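Local coordinates for importin subunit beta-1 (Saccharomyces cerevisiae, PDB 5OWU), which carries proteins into the nucleus as the importin beta subunit, by associating with importin alpha, which binds the classical nuclear localization signal of the cargo, at residues A120-D124 with Y161-A166; I180-I184 with A204-S208; V185-Q189 with Y224-V228; R198-N203 with E239-A244; L248-S253 with E288-I293. One frame throughout, in Å; residues are numbered along the deposited sequence.

Interaction 1 (A120-D124 with Y161-A166); sequences AAIAD and YMCESA
Ala120 points its CB at the backbone of the second helix. This CB lies 3.3 Å from Met162 N and also rests on the CB of Tyr161. The small methyl lets the helices 109-126 and 149-165 come close here, with segment axes 8.5 Å apart and crossing at -58°. The Tyr161 side chain touches through its CB. Its ring leads away, and its OH is hydrogen-bonded to Asn113. Met162 lies across the interface from Ala123. The bend at its third torsion (chi3 -70°) turns the terminal methyl, Met162 CE, back to within 4.2 Å of Ala123 CB. The distance from Met162 CG to Ala123 CB is 3.9 Å, and that from Met162 SD to the same CB is 4.0 Å. Leu135 of helix 133-142 packs on both residues.

One turn on from Ala120, Asp124 reaches over with CG held beside its own backbone N (chi1 -80°). The carboxylate arrives at the C-terminal end of helix 149-165. Asp124 OD1 stands 2.9 Å from Met162 O, both of them acceptors, so the approach is not a hydrogen bond. The same OD1 is 3.7 Å from Met162 CG. An alanine at Asp124 would remove the carboxylate and is likely to leave a gap beside Met162 and the helix end. The contact joins HEAT repeat 3 to HEAT repeat 4, second helix to second helix. Apolar atoms carry the Ala120 and Ala123 end. At the Asp124 end, a carboxylate so near a carbonyl oxygen and a helix C-terminus would probably be disfavoured as an anion, so its proton affinity may be raised.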
# COMPACT_ATOMS: atom_id res chain seq x y z
N ALA A 120 24.40 10.00 12.80
CA ALA A 120 23.40 8.95 12.92
C ALA A 120 23.87 7.66 12.26
O ALA A 120 23.69 6.57 12.81
CB ALA A 120 22.07 9.40 12.32
N ALA A 121 24.46 7.76 11.06
CA ALA A 121 24.91 6.56 10.35
C ALA A 121 26.02 5.84 11.12
O ALA A 121 25.99 4.60 11.30
CB ALA A 121 25.40 6.94 8.95
N ILE A 122 27.01 6.59 11.59
CA ILE A 122 28.10 5.98 12.34
C ILE A 122 27.56 5.34 13.61
O ILE A 122 27.90 4.20 13.95
CB ILE A 122 29.20 7.02 12.64
CG1 ILE A 122 29.85 7.49 11.33
CG2 ILE A 122 30.27 6.42 13.56
CD1 ILE A 122 30.64 8.78 11.48
N ALA A 123 26.71 6.07 14.34
CA ALA A 123 26.12 5.54 15.57
C ALA A 123 25.35 4.26 15.29
O ALA A 123 25.42 3.31 16.07
CB ALA A 123 25.20 6.58 16.21
N ASP A 124 24.59 4.23 14.20
CA ASP A 124 23.84 3.03 13.86
C ASP A 124 24.77 1.85 13.65
O ASP A 124 24.37 0.71 13.88
CB ASP A 124 22.99 3.27 12.62
CG ASP A 124 21.70 4.02 12.92
OD1 ASP A 124 21.35 4.14 14.11
OD2 ASP A 124 21.04 4.49 11.98
N TYR A 161 17.47 10.95 13.49
CA TYR A 161 18.04 10.23 12.35
C TYR A 161 18.59 8.88 12.78
O TYR A 161 18.48 7.89 12.05
CB TYR A 161 19.16 11.06 11.72
CG TYR A 161 18.69 12.22 10.88
CD1 TYR A 161 17.80 12.03 9.82
CD2 TYR A 161 19.16 13.50 11.11
CE1 TYR A 161 17.39 13.09 9.04
CE2 TYR A 161 18.75 14.57 10.33
CZ TYR A 161 17.87 14.36 9.30
OH TYR A 161 17.46 15.42 8.54
N MET A 162 19.21 8.83 13.95
CA MET A 162 19.68 7.57 14.52
C MET A 162 18.56 6.54 14.57
O MET A 162 18.73 5.39 14.15
CB MET A 162 20.19 7.86 15.93
CG MET A 162 21.37 7.09 16.38
SD MET A 162 21.80 7.77 18.00
CE MET A 162 22.42 9.38 17.57
N CYS A 163 17.42 6.93 15.13
CA CYS A 163 16.33 5.97 15.29
C CYS A 163 15.68 5.63 13.95
O CYS A 163 15.40 4.47 13.66
CB CYS A 163 15.32 6.52 16.28
SG CYS A 163 16.05 6.71 17.91
N GLU A 164 15.48 6.64 13.10
CA GLU A 164 14.86 6.41 11.80
C GLU A 164 15.74 5.54 10.90
O GLU A 164 15.23 4.70 10.16
CB GLU A 164 14.57 7.76 11.14
CG GLU A 164 13.97 7.68 9.76
CD GLU A 164 13.76 9.05 9.15
OE1 GLU A 164 14.57 9.96 9.45
OE2 GLU A 164 12.80 9.21 8.37
N SER A 165 17.06 5.73 10.96
CA SER A 165 17.97 5.02 10.06
C SER A 165 18.17 3.57 10.45
O SER A 165 18.45 2.73 9.58
CB SER A 165 19.34 5.72 10.03
OG SER A 165 19.34 6.85 9.17
N ALA A 166 18.04 3.24 11.73
CA ALA A 166 18.07 1.84 12.15
C ALA A 166 16.85 1.10 11.60
O ALA A 166 15.78 1.68 11.40
CB ALA A 166 18.09 1.75 13.67

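Interaction 2 (I180-I184 with A204-S208); sequences ILIAI and ALADS
Ile184 and Leu205 carry most of the apolar contact. Ile184 uses both branches. With CG2 anti to the backbone N and CG1 beside it (chi1 -73°), the CG2 methyl lies 3.7 Å from Leu205 CB. The other branch runs on to CD1, which sits 3.8 Å from Ala204 CB and also approaches Ser208 CB. The end of Leu181 swings nearer and places CD2 3.6 Å from Leu205 CD1, the two chains meeting at a slant. Ile180 adds a looser touch of CG2 on Ser208 CB. An alanine in place of Ile184 would probably open a gap between the helices beside Ala204, Leu205 CB and Ser208 CB.

These segments belong to the two helices of one HEAT repeat, HEAT 5. Helices 177-188 and 195-208 run antiparallel, with 162° between the segment directions. This is the helical hairpin on which the solenoid is built.

The polar part stays within the second helix. Ser208 OG donates to Leu205 O at 2.7 Å, meeting the carbonyl at a C=O...O angle of 120°. This bond satisfies the buried hydroxyl. Leu181 also packs on an aromatic side chain of another protein's chain.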
# COMPACT_ATOMS: atom_id res chain seq x y z
N ILE A 180 18.98 7.78 25.15
CA ILE A 180 18.22 8.42 24.08
C ILE A 180 17.03 9.15 24.68
O ILE A 180 16.84 10.35 24.46
CB ILE A 180 17.81 7.38 23.02
CG1 ILE A 180 19.05 6.87 22.29
CG2 ILE A 180 16.78 7.96 22.04
CD1 ILE A 180 18.77 5.76 21.29
N LEU A 181 16.28 8.46 25.55
CA LEU A 181 15.10 9.09 26.11
C LEU A 181 15.49 10.30 26.94
O LEU A 181 14.87 11.37 26.83
CB LEU A 181 14.30 8.09 26.93
CG LEU A 181 13.39 7.19 26.09
CD1 LEU A 181 12.76 6.13 26.96
CD2 LEU A 181 12.30 8.01 25.37
N ILE A 182 16.58 10.19 27.72
CA ILE A 182 16.97 11.33 28.53
C ILE A 182 17.25 12.51 27.62
O ILE A 182 16.75 13.62 27.84
CB ILE A 182 18.19 11.00 29.42
CG1 ILE A 182 17.81 9.95 30.46
CG2 ILE A 182 18.68 12.25 30.12
CD1 ILE A 182 19.01 9.29 31.10
N ALA A 183 18.01 12.27 26.55
CA ALA A 183 18.35 13.38 25.68
C ALA A 183 17.10 13.94 25.02
O ALA A 183 16.94 15.16 24.91
CB ALA A 183 19.39 12.93 24.65
N ILE A 184 16.17 13.07 24.63
CA ILE A 184 15.02 13.55 23.87
C ILE A 184 14.05 14.27 24.79
O ILE A 184 13.63 15.40 24.51
CB ILE A 184 14.35 12.38 23.13
CG1 ILE A 184 15.22 11.95 21.94
CG2 ILE A 184 12.94 12.78 22.64
CD1 ILE A 184 14.69 10.76 21.18
N ALA A 204 11.70 13.50 17.22
CA ALA A 204 12.67 12.46 17.55
C ALA A 204 12.05 11.38 18.43
O ALA A 204 12.32 10.19 18.24
CB ALA A 204 13.88 13.09 18.24
N LEU A 205 11.23 11.78 19.39
CA LEU A 205 10.59 10.80 20.28
C LEU A 205 9.73 9.84 19.47
O LEU A 205 9.80 8.61 19.65
CB LEU A 205 9.75 11.53 21.33
CG LEU A 205 9.07 10.67 22.37
CD1 LEU A 205 10.09 9.83 23.13
CD2 LEU A 205 8.25 11.54 23.33
N ALA A 206 8.91 10.39 18.57
CA ALA A 206 8.16 9.57 17.64
C ALA A 206 9.08 8.60 16.91
O ALA A 206 8.79 7.40 16.81
CB ALA A 206 7.40 10.45 16.65
N ASP A 207 10.22 9.10 16.40
CA ASP A 207 11.16 8.22 15.71
C ASP A 207 11.70 7.13 16.62
O ASP A 207 12.03 6.03 16.15
CB ASP A 207 12.34 9.03 15.15
CG ASP A 207 11.95 9.92 13.99
OD1 ASP A 207 10.98 9.61 13.27
OD2 ASP A 207 12.63 10.95 13.79
N SER A 208 11.81 7.41 17.91
CA SER A 208 12.47 6.49 18.84
C SER A 208 11.55 5.40 19.36
O SER A 208 12.05 4.43 19.94
CB SER A 208 13.01 7.27 20.04
OG SER A 208 11.96 7.55 20.94

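Interaction 3 (V185-Q189 with Y224-V228); sequences VQGAQ and YLMQV
Val185 and Tyr224 are brought together by extended first torsions. Val185 has CG1 anti to the backbone N (chi1 176°), and this branch meets both Tyr224 and Val228. Tyr224 has its ring set the same way (chi1 178°), which carries the ring alongside Val185. The two side chains slide by one another in opposite directions. The pair joins neighbouring HEAT repeats, 5 and 6, through their first helices, 177-188 and 219-233.

Val185 is central to the contact. Its CG1 lies 3.7 Å from Tyr224 CE2, approaching the ring obliquely, and 3.9 Å from Val228 CG2. Its other methyl, CG2, lies 3.7 Å from Leu225 CD1. Leu225 in turn packs on Leu205 of the second helix of HEAT 5. Within its own helix Tyr224 is backed by Val228, whose CG2 stands over one face of the ring toward the rim. This backing probably limits how far the ring can turn.

Near the C-terminal end of the helix, Ala188 CB touches Val228 CG1 at 4.2 Å. The helix ends here, and Val185 O accepts from both Ala188 N and Gln189 N. An aromatic side chain of another protein's chain meets the ring of Tyr224, and one packs on Val185. That is consistent with the groove between these outer helices that binds FG nucleoporins in importin beta.

Gln189 comes to the far end of the tyrosine. Its amide plane is at 90° to the ring, and Gln189 OE1 lies 3.7 Å from Tyr224 OH.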
# COMPACT_ATOMS: atom_id res chain seq x y z
N VAL A 185 13.68 13.63 25.90
CA VAL A 185 12.65 14.21 26.77
C VAL A 185 13.14 15.51 27.38
O VAL A 185 12.35 16.43 27.63
CB VAL A 185 12.24 13.18 27.85
CG1 VAL A 185 11.24 13.78 28.83
CG2 VAL A 185 11.65 11.95 27.18
N GLN A 186 14.46 15.65 27.58
CA GLN A 186 15.01 16.92 28.04
C GLN A 186 14.61 18.06 27.11
O GLN A 186 14.28 19.16 27.57
CB GLN A 186 16.53 16.83 28.15
CG GLN A 186 17.01 16.23 29.47
CD GLN A 186 18.52 16.11 29.60
OE1 GLN A 186 19.01 15.64 30.63
NE2 GLN A 186 19.26 16.54 28.58
N GLY A 187 14.61 17.82 25.80
CA GLY A 187 14.18 18.86 24.88
C GLY A 187 12.68 19.01 24.76
O GLY A 187 12.21 20.06 24.32
N ALA A 188 11.91 17.99 25.15
CA ALA A 188 10.47 18.00 24.92
C ALA A 188 9.69 18.66 26.05
O ALA A 188 8.61 19.21 25.81
CB ALA A 188 9.94 16.58 24.74
N GLN A 189 10.22 18.62 27.27
CA GLN A 189 9.45 19.00 28.45
C GLN A 189 9.08 20.48 28.43
O GLN A 189 9.67 21.29 27.71
CB GLN A 189 10.26 18.68 29.72
CG GLN A 189 11.54 19.46 29.84
CD GLN A 189 12.40 18.98 30.99
OE1 GLN A 189 11.92 18.30 31.90
NE2 GLN A 189 13.69 19.31 30.95
N TYR A 224 6.01 8.73 33.37
CA TYR A 224 6.64 10.03 33.17
C TYR A 224 6.62 10.44 31.70
O TYR A 224 6.29 11.58 31.36
CB TYR A 224 8.09 10.01 33.68
CG TYR A 224 8.81 11.31 33.45
CD1 TYR A 224 8.50 12.44 34.19
CD2 TYR A 224 9.82 11.42 32.49
CE1 TYR A 224 9.15 13.64 33.99
CE2 TYR A 224 10.48 12.61 32.28
CZ TYR A 224 10.14 13.72 33.03
OH TYR A 224 10.80 14.91 32.83
N LEU A 225 6.97 9.51 30.80
CA LEU A 225 6.96 9.83 29.37
C LEU A 225 5.56 10.24 28.91
O LEU A 225 5.40 11.23 28.18
CB LEU A 225 7.45 8.63 28.57
CG LEU A 225 7.56 8.88 27.06
CD1 LEU A 225 8.44 10.09 26.77
CD2 LEU A 225 8.11 7.67 26.32
N MET A 226 4.53 9.49 29.31
CA MET A 226 3.17 9.83 28.90
C MET A 226 2.76 11.18 29.46
O MET A 226 2.08 11.97 28.79
CB MET A 226 2.19 8.74 29.36
CG MET A 226 2.33 7.43 28.58
SD MET A 226 2.03 7.67 26.82
CE MET A 226 0.24 7.86 26.81
N GLN A 227 3.17 11.48 30.70
CA GLN A 227 2.91 12.79 31.27
C GLN A 227 3.51 13.89 30.41
O GLN A 227 2.85 14.90 30.11
CB GLN A 227 3.46 12.85 32.70
CG GLN A 227 3.33 14.22 33.36
CD GLN A 227 3.66 14.19 34.84
OE1 GLN A 227 3.65 13.13 35.48
NE2 GLN A 227 3.97 15.35 35.40
N VAL A 228 4.76 13.71 29.97
CA VAL A 228 5.41 14.72 29.13
C VAL A 228 4.67 14.87 27.80
O VAL A 228 4.46 15.99 27.31
CB VAL A 228 6.89 14.36 28.90
CG1 VAL A 228 7.53 15.31 27.88
CG2 VAL A 228 7.66 14.39 30.22

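Interaction 4 (R198-N203 with E239-A244); sequences RLAALN and EVQAAA
Arg198 comes first and crosses Val240 at a slant. Its chain bends at the third torsion (chi3 88°), which turns the guanidinium over the valine. Val240 CG1 stands above one face of that group, toward the rim, 4.2 Å from Arg198 NH1. The charge is held elsewhere. Arg198 NH2 makes a salt bridge with Glu231, and Arg198 NE bonds to Ala188 O.

Leu199 follows and reaches across with both methyls. Its CD2 rests 3.3 Å from Glu239 O and 3.7 Å from Ala243 CB. Its CD1 lies beside the acidic side chain, 3.7 Å from Glu239 OE1.

Leu202, a turn further on, sits opposite Ala243. The two CB atoms, Leu202 CB and Ala243 CB, are 3.8 Å apart. The leucine CD1 slips between Val240 and Ala244, and the distance from Leu202 CD1 to Val240 CG1 is 4.0 Å. Alanines on the second helix leave room for these leucine branches.

Asn203 closes the row on the exposed side. Its OD1 touches Ala243 CB, and a water joins the two helices by donating to Asn203 OD1 and to Ala243 O, each at 3.0 Å.

The segment directions differ by only 8°, and the axes are 9.0 Å apart. This near-parallel packing of second helices, 195-208 against 238-255, is how consecutive HEAT repeats, here 5 and 6, stack in the solenoid.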
# COMPACT_ATOMS: atom_id res chain seq x y z
N ARG A 198 11.41 21.97 21.06
CA ARG A 198 10.33 21.07 21.46
C ARG A 198 9.84 20.25 20.28
O ARG A 198 9.56 19.05 20.41
CB ARG A 198 9.17 21.84 22.08
CG ARG A 198 9.45 22.45 23.44
CD ARG A 198 8.15 22.80 24.15
NE ARG A 198 7.63 21.68 24.93
CZ ARG A 198 6.48 21.69 25.59
NH1 ARG A 198 5.70 22.76 25.58
NH2 ARG A 198 6.11 20.62 26.28
N LEU A 199 9.72 20.89 19.11
CA LEU A 199 9.30 20.17 17.91
C LEU A 199 10.28 19.07 17.55
O LEU A 199 9.88 17.93 17.30
CB LEU A 199 9.17 21.14 16.73
CG LEU A 199 7.84 21.86 16.53
CD1 LEU A 199 7.99 22.83 15.37
CD2 LEU A 199 6.71 20.87 16.28
N ALA A 200 11.56 19.42 17.47
CA ALA A 200 12.59 18.43 17.17
C ALA A 200 12.58 17.30 18.18
O ALA A 200 12.78 16.13 17.82
CB ALA A 200 13.96 19.11 17.13
N ALA A 201 12.37 17.62 19.46
CA ALA A 201 12.35 16.60 20.49
C ALA A 201 11.17 15.65 20.30
O ALA A 201 11.33 14.43 20.36
CB ALA A 201 12.31 17.24 21.88
N LEU A 202 9.98 16.20 20.07
CA LEU A 202 8.80 15.34 19.91
C LEU A 202 8.90 14.50 18.64
O LEU A 202 8.55 13.31 18.65
CB LEU A 202 7.54 16.21 19.91
CG LEU A 202 7.28 16.91 21.25
CD1 LEU A 202 6.23 17.99 21.10
CD2 LEU A 202 6.86 15.92 22.31
N ASN A 203 9.38 15.08 17.55
CA ASN A 203 9.58 14.31 16.32
C ASN A 203 10.60 13.20 16.53
O ASN A 203 10.40 12.06 16.09
CB ASN A 203 10.01 15.25 15.19
CG ASN A 203 8.91 16.21 14.77
OD1 ASN A 203 7.73 15.92 14.93
ND2 ASN A 203 9.30 17.35 14.22
N GLU A 239 1.92 23.92 16.51
CA GLU A 239 2.84 22.94 15.93
C GLU A 239 3.34 21.97 17.00
O GLU A 239 3.49 20.77 16.73
CB GLU A 239 4.01 23.66 15.26
CG GLU A 239 3.65 24.30 13.93
CD GLU A 239 4.75 25.19 13.38
OE1 GLU A 239 5.82 24.67 13.03
OE2 GLU A 239 4.54 26.42 13.32
N VAL A 240 3.61 22.47 18.20
CA VAL A 240 3.98 21.59 19.31
C VAL A 240 2.86 20.59 19.57
O VAL A 240 3.10 19.39 19.71
CB VAL A 240 4.30 22.42 20.57
CG1 VAL A 240 4.42 21.53 21.81
CG2 VAL A 240 5.59 23.19 20.36
N GLN A 241 1.62 21.07 19.63
CA GLN A 241 0.48 20.18 19.78
C GLN A 241 0.47 19.12 18.69
O GLN A 241 0.33 17.92 18.97
CB GLN A 241 -0.83 20.97 19.76
CG GLN A 241 -1.08 21.81 20.99
CD GLN A 241 -2.41 22.54 20.93
OE1 GLN A 241 -2.91 22.86 19.85
NE2 GLN A 241 -3.01 22.79 22.09
N ALA A 242 0.60 19.54 17.43
CA ALA A 242 0.56 18.59 16.32
C ALA A 242 1.62 17.50 16.50
O ALA A 242 1.34 16.31 16.36
CB ALA A 242 0.75 19.32 14.99
N ALA A 243 2.85 17.91 16.83
CA ALA A 243 3.91 16.92 17.05
C ALA A 243 3.56 15.98 18.20
O ALA A 243 3.74 14.76 18.10
CB ALA A 243 5.23 17.65 17.33
N ALA A 244 3.05 16.53 19.30
CA ALA A 244 2.73 15.70 20.46
C ALA A 244 1.63 14.70 20.13
O ALA A 244 1.68 13.54 20.57
CB ALA A 244 2.33 16.58 21.64
O HOH W 1 5.98 13.89 16.25

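Interaction 5 (L248-S253 with E288-I293); sequences LCKIMS and EFWSTI
Glu288 and Thr292, which both touch Cys249, meet at one oxygen: Glu288 O accepts the backbone N-H of Thr292 at 2.9 Å. The contact joins HEAT repeats 6 and 7. Their second helices, 238-255 and 280-306, run nearly parallel, with 8° between the segments.

Cys249 fills the middle. Its SG lies at the edge of the Phe289 ring, 5.5 Å from the centroid and 84° off the ring normal, a sulfur-aromatic contact. The same SG is 3.8 Å from Glu288 CG. Thr292 turns its two branches to different parts of the cysteine. Its hydroxyl faces the side chain, and its methyl faces the backbone, with Thr292 CG2 3.5 Å from Cys249 O.

Met252 packs further along. Its chain leaves with CG anti to the backbone N, then bends at both later torsions. The bends curl the methyl back toward the phenylalanine, the two side chains crossing at about a right angle. Met252 CE also sits 3.8 Å from Ile293 CG1. Met263 of helix 260-274 touches both Met252 and Phe289. Leu248 O lies at the ring edge, and Leu248 CB packs near Phe289 CE1. Ser253 meets Thr292 loosely, and its OG is hydrogen-bonded to Glu296.

Among the apolar side-chain pairs the closest is that of Met252 CE and Phe289 CZ, at 3.6 Å, the methyl approaching the ring obliquely.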
# COMPACT_ATOMS: atom_id res chain seq x y z
N LEU A 248 1.43 10.70 20.36
CA LEU A 248 0.38 9.95 21.03
C LEU A 248 -0.19 8.88 20.12
O LEU A 248 -0.42 7.75 20.56
CB LEU A 248 -0.74 10.89 21.50
CG LEU A 248 -0.74 11.38 22.94
CD1 LEU A 248 -2.01 12.18 23.17
CD2 LEU A 248 -0.65 10.23 23.94
N CYS A 249 -0.44 9.21 18.85
CA CYS A 249 -1.02 8.22 17.95
C CYS A 249 -0.08 7.05 17.75
O CYS A 249 -0.50 5.88 17.79
CB CYS A 249 -1.37 8.86 16.61
SG CYS A 249 -2.74 10.04 16.68
N LYS A 250 1.21 7.34 17.54
CA LYS A 250 2.17 6.26 17.35
C LYS A 250 2.28 5.40 18.60
O LYS A 250 2.38 4.16 18.52
CB LYS A 250 3.52 6.83 16.96
CG LYS A 250 4.21 6.05 15.84
CD LYS A 250 5.72 6.19 15.87
CE LYS A 250 6.38 5.43 14.73
NZ LYS A 250 6.01 3.98 14.76
N ILE A 251 2.26 6.03 19.78
CA ILE A 251 2.29 5.28 21.03
C ILE A 251 1.07 4.39 21.16
O ILE A 251 1.15 3.26 21.65
CB ILE A 251 2.41 6.23 22.23
CG1 ILE A 251 3.79 6.88 22.26
CG2 ILE A 251 2.14 5.48 23.54
CD1 ILE A 251 3.90 8.07 23.19
N MET A 252 -0.11 4.90 20.78
CA MET A 252 -1.31 4.08 20.87
C MET A 252 -1.18 2.86 19.96
O MET A 252 -1.49 1.74 20.37
CB MET A 252 -2.54 4.91 20.50
CG MET A 252 -3.86 4.15 20.43
SD MET A 252 -4.47 3.57 22.02
CE MET A 252 -4.72 5.14 22.87
N SER A 253 -0.69 3.07 18.74
CA SER A 253 -0.55 1.96 17.80
C SER A 253 0.46 0.93 18.29
O SER A 253 0.22 -0.28 18.17
CB SER A 253 -0.16 2.49 16.42
OG SER A 253 0.00 1.42 15.51
N GLU A 288 -7.71 12.25 14.45
CA GLU A 288 -6.72 11.25 14.08
C GLU A 288 -6.42 10.33 15.25
O GLU A 288 -6.21 9.12 15.07
CB GLU A 288 -5.43 11.92 13.59
CG GLU A 288 -4.30 10.94 13.29
CD GLU A 288 -4.67 9.89 12.25
OE1 GLU A 288 -5.58 10.16 11.43
OE2 GLU A 288 -4.06 8.80 12.25
N PHE A 289 -6.39 10.88 16.47
CA PHE A 289 -6.19 10.02 17.64
C PHE A 289 -7.28 8.95 17.75
O PHE A 289 -7.00 7.76 17.97
CB PHE A 289 -6.16 10.89 18.90
CG PHE A 289 -5.86 10.11 20.14
CD1 PHE A 289 -4.63 9.53 20.31
CD2 PHE A 289 -6.82 9.95 21.13
CE1 PHE A 289 -4.33 8.82 21.44
CE2 PHE A 289 -6.52 9.23 22.28
CZ PHE A 289 -5.27 8.66 22.42
N TRP A 290 -8.54 9.36 17.60
CA TRP A 290 -9.60 8.36 17.76
C TRP A 290 -9.64 7.39 16.59
O TRP A 290 -9.97 6.20 16.77
CB TRP A 290 -10.94 9.05 18.00
CG TRP A 290 -11.04 9.45 19.43
CD1 TRP A 290 -10.77 10.68 19.97
CD2 TRP A 290 -11.39 8.60 20.53
NE1 TRP A 290 -10.94 10.64 21.34
CE2 TRP A 290 -11.32 9.38 21.70
CE3 TRP A 290 -11.76 7.26 20.63
CZ2 TRP A 290 -11.62 8.86 22.96
CZ3 TRP A 290 -12.05 6.74 21.88
CH2 TRP A 290 -11.98 7.54 23.02
N SER A 291 -9.27 7.84 15.38
CA SER A 291 -9.14 6.91 14.27
C SER A 291 -8.06 5.88 14.54
O SER A 291 -8.23 4.70 14.23
CB SER A 291 -8.85 7.66 12.97
OG SER A 291 -9.99 8.38 12.52
N THR A 292 -6.94 6.30 15.14
CA THR A 292 -5.90 5.33 15.49
C THR A 292 -6.44 4.29 16.46
O THR A 292 -6.23 3.08 16.27
CB THR A 292 -4.69 6.05 16.10
OG1 THR A 292 -4.15 6.98 15.15
CG2 THR A 292 -3.61 5.06 16.46
N ILE A 293 -7.16 4.73 17.50
CA ILE A 293 -7.77 3.78 18.42
C ILE A 293 -8.64 2.77 17.67
O ILE A 293 -8.52 1.55 17.85
CB ILE A 293 -8.59 4.52 19.49
CG1 ILE A 293 -7.65 5.28 20.43
CG2 ILE A 293 -9.45 3.54 20.29
CD1 ILE A 293 -8.36 6.16 21.44

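How the interactions relate
From the N terminus, interaction 1 comes first and closes a loop of 36 residues between HEAT 3 and HEAT 4. Interaction 2 then closes the short hairpin of HEAT 5, with 19 residues between. The two touch where Cys163 packs on Asp207 and Ser208. Interactions 3 and 4 close loops of 34 and 35 residues and join HEAT 5 to HEAT 6, one through the first helices and one through the second. Interactions 2, 3 and 4 cross along the chain: their segments alternate. Interaction 5 follows in series on helix 238-255, closes a loop of 34 residues and carries the stack on to HEAT 7. Met226 packs on Leu248 between interactions 3 and 5.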